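Local coordinates for protein anti sigma factor FlgM (Aquifex aeolicus, PDB 1RP3) that binds the flagellar sigma factor sigma-28 as its anti-sigma factor and probably holds it in an inactive conformation, blocking transcription of its target genes, at residues N3-T17 with E34-L46. Residues are numbered along the deposited sequence; the frame is centred on the assembly and turned at random.
Sequences NRIELSRLIGLLLET and EDKVTLSKIAQEL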
ATOM      1  N   ASN B   3     -18.454   8.658 -16.268  1.00 74.70           N
ATOM      2  CA  ASN B   3     -17.025   8.661 -15.995  1.00 72.77           C
ATOM      3  C   ASN B   3     -16.450  10.066 -16.196  1.00 70.42           C
ATOM      4  O   ASN B   3     -15.380  10.224 -16.797  1.00 70.15           O
ATOM      5  CB  ASN B   3     -16.326   7.644 -16.910  1.00 76.17           C
ATOM      6  CG  ASN B   3     -14.850   7.460 -16.578  1.00 78.53           C
ATOM      7  OD1 ASN B   3     -14.006   7.374 -17.479  1.00 79.48           O
ATOM      8  ND2 ASN B   3     -14.533   7.392 -15.284  1.00 78.54           N
ATOM      9  N   ARG B   4     -17.185  11.068 -15.699  1.00 66.33           N
ATOM     10  CA  ARG B   4     -16.824  12.487 -15.766  1.00 63.52           C
ATOM     11  C   ARG B   4     -17.992  13.353 -15.297  1.00 61.98           C
ATOM     12  O   ARG B   4     -17.870  14.128 -14.344  1.00 61.22           O
ATOM     13  CB  ARG B   4     -16.419  12.885 -17.186  1.00 64.52           C
ATOM     14  N   ILE B   5     -19.126  13.215 -15.978  1.00 59.62           N
ATOM     15  CA  ILE B   5     -20.326  13.978 -15.649  1.00 56.43           C
ATOM     16  C   ILE B   5     -20.859  13.551 -14.285  1.00 54.38           C
ATOM     17  O   ILE B   5     -21.227  14.389 -13.457  1.00 53.69           O
ATOM     18  CB  ILE B   5     -21.429  13.789 -16.730  1.00 56.99           C
ATOM     19  CG1 ILE B   5     -20.913  14.284 -18.089  1.00 57.15           C
ATOM     20  CG2 ILE B   5     -22.712  14.535 -16.334  1.00 55.15           C
ATOM     21  CD1 ILE B   5     -21.905  14.146 -19.222  1.00 56.09           C
ATOM     22  N   GLU B   6     -20.891  12.241 -14.057  1.00 51.67           N
ATOM     23  CA  GLU B   6     -21.376  11.698 -12.797  1.00 49.54           C
ATOM     24  C   GLU B   6     -20.439  12.048 -11.638  1.00 48.11           C
ATOM     25  O   GLU B   6     -20.896  12.450 -10.563  1.00 47.92           O
ATOM     26  CB  GLU B   6     -21.573  10.180 -12.917  1.00 49.42           C
ATOM     27  CG  GLU B   6     -22.056   9.458 -11.654  1.00 51.52           C
ATOM     28  CD  GLU B   6     -23.417   9.926 -11.152  1.00 52.88           C
ATOM     29  OE1 GLU B   6     -24.049  10.787 -11.802  1.00 54.09           O
ATOM     30  OE2 GLU B   6     -23.858   9.429 -10.090  1.00 55.16           O
ATOM     31  N   LEU B   7     -19.135  11.924 -11.867  1.00 45.67           N
ATOM     32  CA  LEU B   7     -18.156  12.239 -10.830  1.00 43.84           C
ATOM     33  C   LEU B   7     -18.293  13.690 -10.386  1.00 44.29           C
ATOM     34  O   LEU B   7     -18.333  13.974  -9.188  1.00 43.98           O
ATOM     35  CB  LEU B   7     -16.729  11.963 -11.318  1.00 41.56           C
ATOM     36  CG  LEU B   7     -16.341  10.487 -11.463  1.00 40.43           C
ATOM     37  CD1 LEU B   7     -14.920  10.338 -11.984  1.00 37.02           C
ATOM     38  CD2 LEU B   7     -16.490   9.810 -10.118  1.00 38.26           C
ATOM     39  N   SER B   8     -18.409  14.595 -11.358  1.00 43.90           N
ATOM     40  CA  SER B   8     -18.553  16.025 -11.087  1.00 42.77           C
ATOM     41  C   SER B   8     -19.810  16.298 -10.278  1.00 40.50           C
ATOM     42  O   SER B   8     -19.830  17.161  -9.412  1.00 40.71           O
ATOM     43  CB  SER B   8     -18.596  16.808 -12.404  1.00 44.02           C
ATOM     44  OG  SER B   8     -18.774  18.193 -12.169  1.00 46.94           O
ATOM     45  N   ARG B   9     -20.856  15.527 -10.546  1.00 41.17           N
ATOM     46  CA  ARG B   9     -22.115  15.696  -9.843  1.00 41.05           C
ATOM     47  C   ARG B   9     -21.977  15.195  -8.417  1.00 40.07           C
ATOM     48  O   ARG B   9     -22.421  15.851  -7.473  1.00 42.15           O
ATOM     49  CB  ARG B   9     -23.240  14.941 -10.563  1.00 44.72           C
ATOM     50  CG  ARG B   9     -24.645  15.331 -10.090  1.00 49.37           C
ATOM     51  CD  ARG B   9     -25.663  14.209 -10.310  1.00 54.55           C
ATOM     52  NE  ARG B   9     -26.103  13.620  -9.043  1.00 57.58           N
ATOM     53  CZ  ARG B   9     -26.052  12.322  -8.757  1.00 58.62           C
ATOM     54  NH1 ARG B   9     -25.580  11.460  -9.650  1.00 57.50           N
ATOM     55  NH2 ARG B   9     -26.462  11.885  -7.569  1.00 58.36           N
ATOM     56  N   LEU B  10     -21.324  14.046  -8.265  1.00 37.95           N
ATOM     57  CA  LEU B  10     -21.115  13.438  -6.958  1.00 37.61           C
ATOM     58  C   LEU B  10     -20.249  14.317  -6.070  1.00 37.91           C
ATOM     59  O   LEU B  10     -20.559  14.503  -4.897  1.00 38.42           O
ATOM     60  CB  LEU B  10     -20.527  12.030  -7.105  1.00 34.54           C
ATOM     61  CG  LEU B  10     -21.549  10.993  -7.589  1.00 31.13           C
ATOM     62  CD1 LEU B  10     -20.866   9.702  -7.971  1.00 30.84           C
ATOM     63  CD2 LEU B  10     -22.596  10.763  -6.515  1.00 28.35           C
ATOM     64  N   ILE B  11     -19.193  14.893  -6.644  1.00 38.74           N
ATOM     65  CA  ILE B  11     -18.303  15.794  -5.912  1.00 39.42           C
ATOM     66  C   ILE B  11     -19.105  17.002  -5.426  1.00 39.87           C
ATOM     67  O   ILE B  11     -18.922  17.478  -4.297  1.00 38.41           O
ATOM     68  CB  ILE B  11     -17.116  16.254  -6.791  1.00 39.77           C
ATOM     69  CG1 ILE B  11     -16.111  15.111  -6.945  1.00 41.77           C
ATOM     70  CG2 ILE B  11     -16.408  17.444  -6.164  1.00 41.91           C
ATOM     71  CD1 ILE B  11     -14.947  15.451  -7.814  1.00 42.10           C
ATOM     72  N   GLY B  12     -20.035  17.451  -6.271  1.00 42.20           N
ATOM     73  CA  GLY B  12     -20.899  18.570  -5.934  1.00 40.79           C
ATOM     74  C   GLY B  12     -21.735  18.314  -4.691  1.00 42.54           C
ATOM     75  O   GLY B  12     -21.904  19.214  -3.866  1.00 40.87           O
ATOM     76  N   LEU B  13     -22.239  17.084  -4.543  1.00 43.93           N
ATOM     77  CA  LEU B  13     -23.055  16.712  -3.375  1.00 45.36           C
ATOM     78  C   LEU B  13     -22.186  16.686  -2.131  1.00 46.04           C
ATOM     79  O   LEU B  13     -22.599  17.118  -1.057  1.00 46.79           O
ATOM     80  CB  LEU B  13     -23.697  15.327  -3.558  1.00 46.33           C
ATOM     81  CG  LEU B  13     -24.679  15.140  -4.711  1.00 47.32           C
ATOM     82  CD1 LEU B  13     -25.372  13.801  -4.545  1.00 46.71           C
ATOM     83  CD2 LEU B  13     -25.708  16.262  -4.710  1.00 48.99           C
ATOM     84  N   LEU B  14     -20.966  16.198  -2.309  1.00 46.12           N
ATOM     85  CA  LEU B  14     -19.993  16.081  -1.238  1.00 46.42           C
ATOM     86  C   LEU B  14     -19.585  17.449  -0.700  1.00 48.58           C
ATOM     87  O   LEU B  14     -19.639  17.683   0.511  1.00 46.78           O
ATOM     88  CB  LEU B  14     -18.763  15.355  -1.773  1.00 43.72           C
ATOM     89  CG  LEU B  14     -18.031  14.378  -0.873  1.00 41.54           C
ATOM     90  CD1 LEU B  14     -19.009  13.403  -0.246  1.00 36.83           C
ATOM     91  CD2 LEU B  14     -16.988  13.660  -1.709  1.00 37.80           C
ATOM     92  N   LEU B  15     -19.185  18.342  -1.607  1.00 51.58           N
ATOM     93  CA  LEU B  15     -18.747  19.691  -1.257  1.00 56.23           C
ATOM     94  C   LEU B  15     -19.864  20.640  -0.836  1.00 59.18           C
ATOM     95  O   LEU B  15     -19.589  21.784  -0.456  1.00 59.24           O
ATOM     96  CB  LEU B  15     -17.931  20.310  -2.400  1.00 57.66           C
ATOM     97  CG  LEU B  15     -16.445  19.935  -2.492  1.00 59.01           C
ATOM     98  CD1 LEU B  15     -16.261  18.432  -2.521  1.00 59.59           C
ATOM     99  CD2 LEU B  15     -15.827  20.568  -3.721  1.00 57.76           C
ATOM    100  N   GLU B  16     -21.115  20.194  -0.942  1.00 63.60           N
ATOM    101  CA  GLU B  16     -22.251  21.011  -0.517  1.00 67.02           C
ATOM    102  C   GLU B  16     -22.573  20.806   0.975  1.00 70.13           C
ATOM    103  O   GLU B  16     -23.355  21.563   1.551  1.00 70.89           O
ATOM    104  CB  GLU B  16     -23.458  20.688  -1.356  1.00 65.28           C
ATOM    105  N   THR B  17     -21.985  19.771   1.582  1.00 73.37           N
ATOM    106  CA  THR B  17     -22.183  19.469   3.005  1.00 75.57           C
ATOM    107  C   THR B  17     -20.916  19.854   3.769  1.00 76.82           C
ATOM    108  O   THR B  17     -20.857  19.755   4.987  1.00 78.52           O
ATOM    109  CB  THR B  17     -22.469  17.959   3.260  1.00 76.47           C
ATOM    110  OG1 THR B  17     -21.396  17.167   2.739  1.00 76.83           O
ATOM    111  CG2 THR B  17     -23.780  17.525   2.607  1.00 77.77           C
ATOM    112  N   GLU B  34     -24.918  10.732   4.739  1.00 58.35           N
ATOM    113  CA  GLU B  34     -25.053  11.006   3.316  1.00 54.78           C
ATOM    114  C   GLU B  34     -23.736  10.840   2.567  1.00 50.41           C
ATOM    115  O   GLU B  34     -23.691  10.236   1.495  1.00 48.07           O
ATOM    116  CB  GLU B  34     -25.556  12.428   3.095  1.00 58.33           C
ATOM    117  CG  GLU B  34     -27.059  12.572   2.998  1.00 64.22           C
ATOM    118  CD  GLU B  34     -27.483  13.938   2.460  1.00 68.58           C
ATOM    119  OE1 GLU B  34     -26.618  14.706   1.981  1.00 71.29           O
ATOM    120  OE2 GLU B  34     -28.693  14.242   2.510  1.00 70.18           O
ATOM    121  N   ASP B  35     -22.664  11.375   3.145  1.00 45.82           N
ATOM    122  CA  ASP B  35     -21.348  11.315   2.531  1.00 43.02           C
ATOM    123  C   ASP B  35     -20.818   9.900   2.356  1.00 39.93           C
ATOM    124  O   ASP B  35     -20.175   9.600   1.348  1.00 37.24           O
ATOM    125  CB  ASP B  35     -20.367  12.198   3.301  1.00 43.33           C
ATOM    126  CG  ASP B  35     -20.724  13.677   3.221  1.00 45.43           C
ATOM    127  OD1 ASP B  35     -21.645  14.037   2.450  1.00 46.08           O
ATOM    128  OD2 ASP B  35     -20.080  14.484   3.927  1.00 45.56           O
ATOM    129  N   LYS B  36     -21.132   9.024   3.306  1.00 38.55           N
ATOM    130  CA  LYS B  36     -20.696   7.638   3.209  1.00 38.76           C
ATOM    131  C   LYS B  36     -21.244   7.048   1.908  1.00 39.63           C
ATOM    132  O   LYS B  36     -20.516   6.387   1.175  1.00 41.39           O
ATOM    133  CB  LYS B  36     -21.174   6.839   4.394  1.00 36.32           C
ATOM    134  N   VAL B  37     -22.500   7.349   1.585  1.00 38.31           N
ATOM    135  CA  VAL B  37     -23.099   6.848   0.352  1.00 36.89           C
ATOM    136  C   VAL B  37     -22.512   7.525  -0.880  1.00 35.62           C
ATOM    137  O   VAL B  37     -22.210   6.872  -1.879  1.00 38.60           O
ATOM    138  CB  VAL B  37     -24.649   7.004   0.371  1.00 37.78           C
ATOM    139  CG1 VAL B  37     -25.250   6.831  -1.028  1.00 34.99           C
ATOM    140  CG2 VAL B  37     -25.243   5.979   1.299  1.00 38.53           C
ATOM    141  N   THR B  38     -22.380   8.839  -0.823  1.00 33.74           N
ATOM    142  CA  THR B  38     -21.819   9.583  -1.942  1.00 32.50           C
ATOM    143  C   THR B  38     -20.396   9.092  -2.234  1.00 31.84           C
ATOM    144  O   THR B  38     -20.046   8.853  -3.388  1.00 32.19           O
ATOM    145  CB  THR B  38     -21.813  11.082  -1.635  1.00 31.67           C
ATOM    146  OG1 THR B  38     -23.142  11.503  -1.324  1.00 33.46           O
ATOM    147  CG2 THR B  38     -21.310  11.872  -2.812  1.00 29.97           C
ATOM    148  N   LEU B  39     -19.597   8.914  -1.179  1.00 30.05           N
ATOM    149  CA  LEU B  39     -18.220   8.435  -1.320  1.00 30.70           C
ATOM    150  C   LEU B  39     -18.205   7.053  -1.957  1.00 30.34           C
ATOM    151  O   LEU B  39     -17.377   6.772  -2.839  1.00 28.38           O
ATOM    152  CB  LEU B  39     -17.509   8.417   0.038  1.00 27.47           C
ATOM    153  CG  LEU B  39     -17.091   9.812   0.530  1.00 29.19           C
ATOM    154  CD1 LEU B  39     -16.754   9.811   2.026  1.00 25.47           C
ATOM    155  CD2 LEU B  39     -15.923  10.306  -0.293  1.00 25.76           C
ATOM    156  N   SER B  40     -19.149   6.212  -1.539  1.00 30.74           N
ATOM    157  CA  SER B  40     -19.266   4.871  -2.095  1.00 31.60           C
ATOM    158  C   SER B  40     -19.582   4.936  -3.592  1.00 33.13           C
ATOM    159  O   SER B  40     -19.010   4.194  -4.399  1.00 33.09           O
ATOM    160  CB  SER B  40     -20.346   4.071  -1.381  1.00 32.12           C
ATOM    161  OG  SER B  40     -20.360   2.752  -1.893  1.00 33.19           O
ATOM    162  N   LYS B  41     -20.468   5.853  -3.965  1.00 34.41           N
ATOM    163  CA  LYS B  41     -20.823   5.999  -5.367  1.00 35.92           C
ATOM    164  C   LYS B  41     -19.634   6.461  -6.183  1.00 36.36           C
ATOM    165  O   LYS B  41     -19.451   6.006  -7.308  1.00 37.63           O
ATOM    166  CB  LYS B  41     -21.982   6.968  -5.554  1.00 38.56           C
ATOM    167  CG  LYS B  41     -23.323   6.463  -5.047  1.00 38.10           C
ATOM    168  CD  LYS B  41     -24.409   7.417  -5.511  1.00 38.10           C
ATOM    169  CE  LYS B  41     -25.784   6.985  -5.080  1.00 37.68           C
ATOM    170  NZ  LYS B  41     -26.810   7.931  -5.595  1.00 38.10           N
ATOM    171  N   ILE B  42     -18.848   7.392  -5.634  1.00 35.73           N
ATOM    172  CA  ILE B  42     -17.654   7.875  -6.324  1.00 31.70           C
ATOM    173  C   ILE B  42     -16.706   6.687  -6.544  1.00 31.88           C
ATOM    174  O   ILE B  42     -16.169   6.518  -7.639  1.00 30.34           O
ATOM    175  CB  ILE B  42     -16.935   9.007  -5.534  1.00 33.05           C
ATOM    176  CG1 ILE B  42     -17.818  10.255  -5.488  1.00 32.32           C
ATOM    177  CG2 ILE B  42     -15.568   9.330  -6.167  1.00 31.92           C
ATOM    178  CD1 ILE B  42     -17.225  11.409  -4.718  1.00 34.05           C
ATOM    179  N   ALA B  43     -16.558   5.839  -5.524  1.00 29.79           N
ATOM    180  CA  ALA B  43     -15.699   4.659  -5.616  1.00 32.15           C
ATOM    181  C   ALA B  43     -16.207   3.675  -6.675  1.00 34.15           C
ATOM    182  O   ALA B  43     -15.413   3.085  -7.421  1.00 32.52           O
ATOM    183  CB  ALA B  43     -15.606   3.962  -4.265  1.00 30.15           C
ATOM    184  N   GLN B  44     -17.530   3.508  -6.732  1.00 37.13           N
ATOM    185  CA  GLN B  44     -18.159   2.607  -7.694  1.00 39.41           C
ATOM    186  C   GLN B  44     -17.871   3.063  -9.119  1.00 42.19           C
ATOM    187  O   GLN B  44     -17.593   2.236  -9.987  1.00 42.13           O
ATOM    188  CB  GLN B  44     -19.665   2.528  -7.456  1.00 38.78           C
ATOM    189  CG  GLN B  44     -20.048   1.856  -6.155  1.00 40.59           C
ATOM    190  CD  GLN B  44     -21.538   1.975  -5.847  1.00 43.87           C
ATOM    191  OE1 GLN B  44     -22.385   1.782  -6.724  1.00 47.27           O
ATOM    192  NE2 GLN B  44     -21.863   2.283  -4.591  1.00 41.30           N
ATOM    193  N   GLU B  45     -17.878   4.377  -9.347  1.00 44.39           N
ATOM    194  CA  GLU B  45     -17.599   4.921 -10.679  1.00 49.74           C
ATOM    195  C   GLU B  45     -16.150   4.722 -11.102  1.00 51.87           C
ATOM    196  O   GLU B  45     -15.864   4.443 -12.269  1.00 52.91           O
ATOM    197  CB  GLU B  45     -17.935   6.415 -10.748  1.00 51.18           C
ATOM    198  CG  GLU B  45     -19.419   6.727 -10.682  1.00 57.01           C
ATOM    199  CD  GLU B  45     -20.215   6.096 -11.821  1.00 60.00           C
ATOM    200  OE1 GLU B  45     -19.815   6.248 -13.004  1.00 59.49           O
ATOM    201  OE2 GLU B  45     -21.244   5.444 -11.518  1.00 60.48           O
ATOM    202  N   LEU B  46     -15.240   4.855 -10.146  1.00 52.88           N
ATOM    203  CA  LEU B  46     -13.823   4.712 -10.427  1.00 55.30           C
ATOM    204  C   LEU B  46     -13.376   3.279 -10.672  1.00 57.74           C
ATOM    205  O   LEU B  46     -12.358   3.047 -11.317  1.00 58.12           O
ATOM    206  CB  LEU B  46     -13.007   5.317  -9.289  1.00 53.60           C
ATOM    207  CG  LEU B  46     -13.185   6.823  -9.094  1.00 51.28           C
ATOM    208  CD1 LEU B  46     -12.360   7.296  -7.913  1.00 47.93           C
ATOM    209  CD2 LEU B  46     -12.792   7.562 -10.368  1.00 49.36           C
TER
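Leu-10 and Leu-14 of helix 5-14 enter helix 34-46 as knobs into holes; the helices run antiparallel, 162° apart, their axes 9.6 Å apart at closest approach. Leu-10 fills the hole among Thr-38, Lys-41, Ile-42 and Glu-45, its CB 3.6 Å from Ile-42 CG1, and crosses the Lys-41 side chain at about a right angle. Leu-14 divides its branches: CD1 meets Thr-38 CG2, and CD2 lies 3.8 Å from Leu-39 CD2 and touches the tip of Ile-42. Leu-7 extends this apolar row, CD2 against Glu-45 CB and CD1 on Leu-46 CD2.

Polar groups fringe the row. Thr-38 OG1, anti to the carbonyl carbon (chi1 -56°), bonds to Glu-34 O (3.1 Å) and turns CG2 to Leu-10 and Leu-14. Poorly ordered Thr-17 brings OG1 to 3.2 Å from Asp-35 OD1 and 2.9 Å from Leu-14 O. With an alanine at Asp-35, the Thr-17 hydroxyl would probably lose its neighbouring carboxylate, and the cover over Leu-14 CD1 would thin. Arg-9 NH1 salt-bridges Glu-6 in its own helix; Arg-9 NH2 lies 4.4 Å from like-charged Lys-41 NZ.

Leu-7 and Ile-11 also pack on Leu-19 of the sigma-28 chain. Apolar packing, with no salt bridge across, thus joins the two helices and continues onto sigma-28.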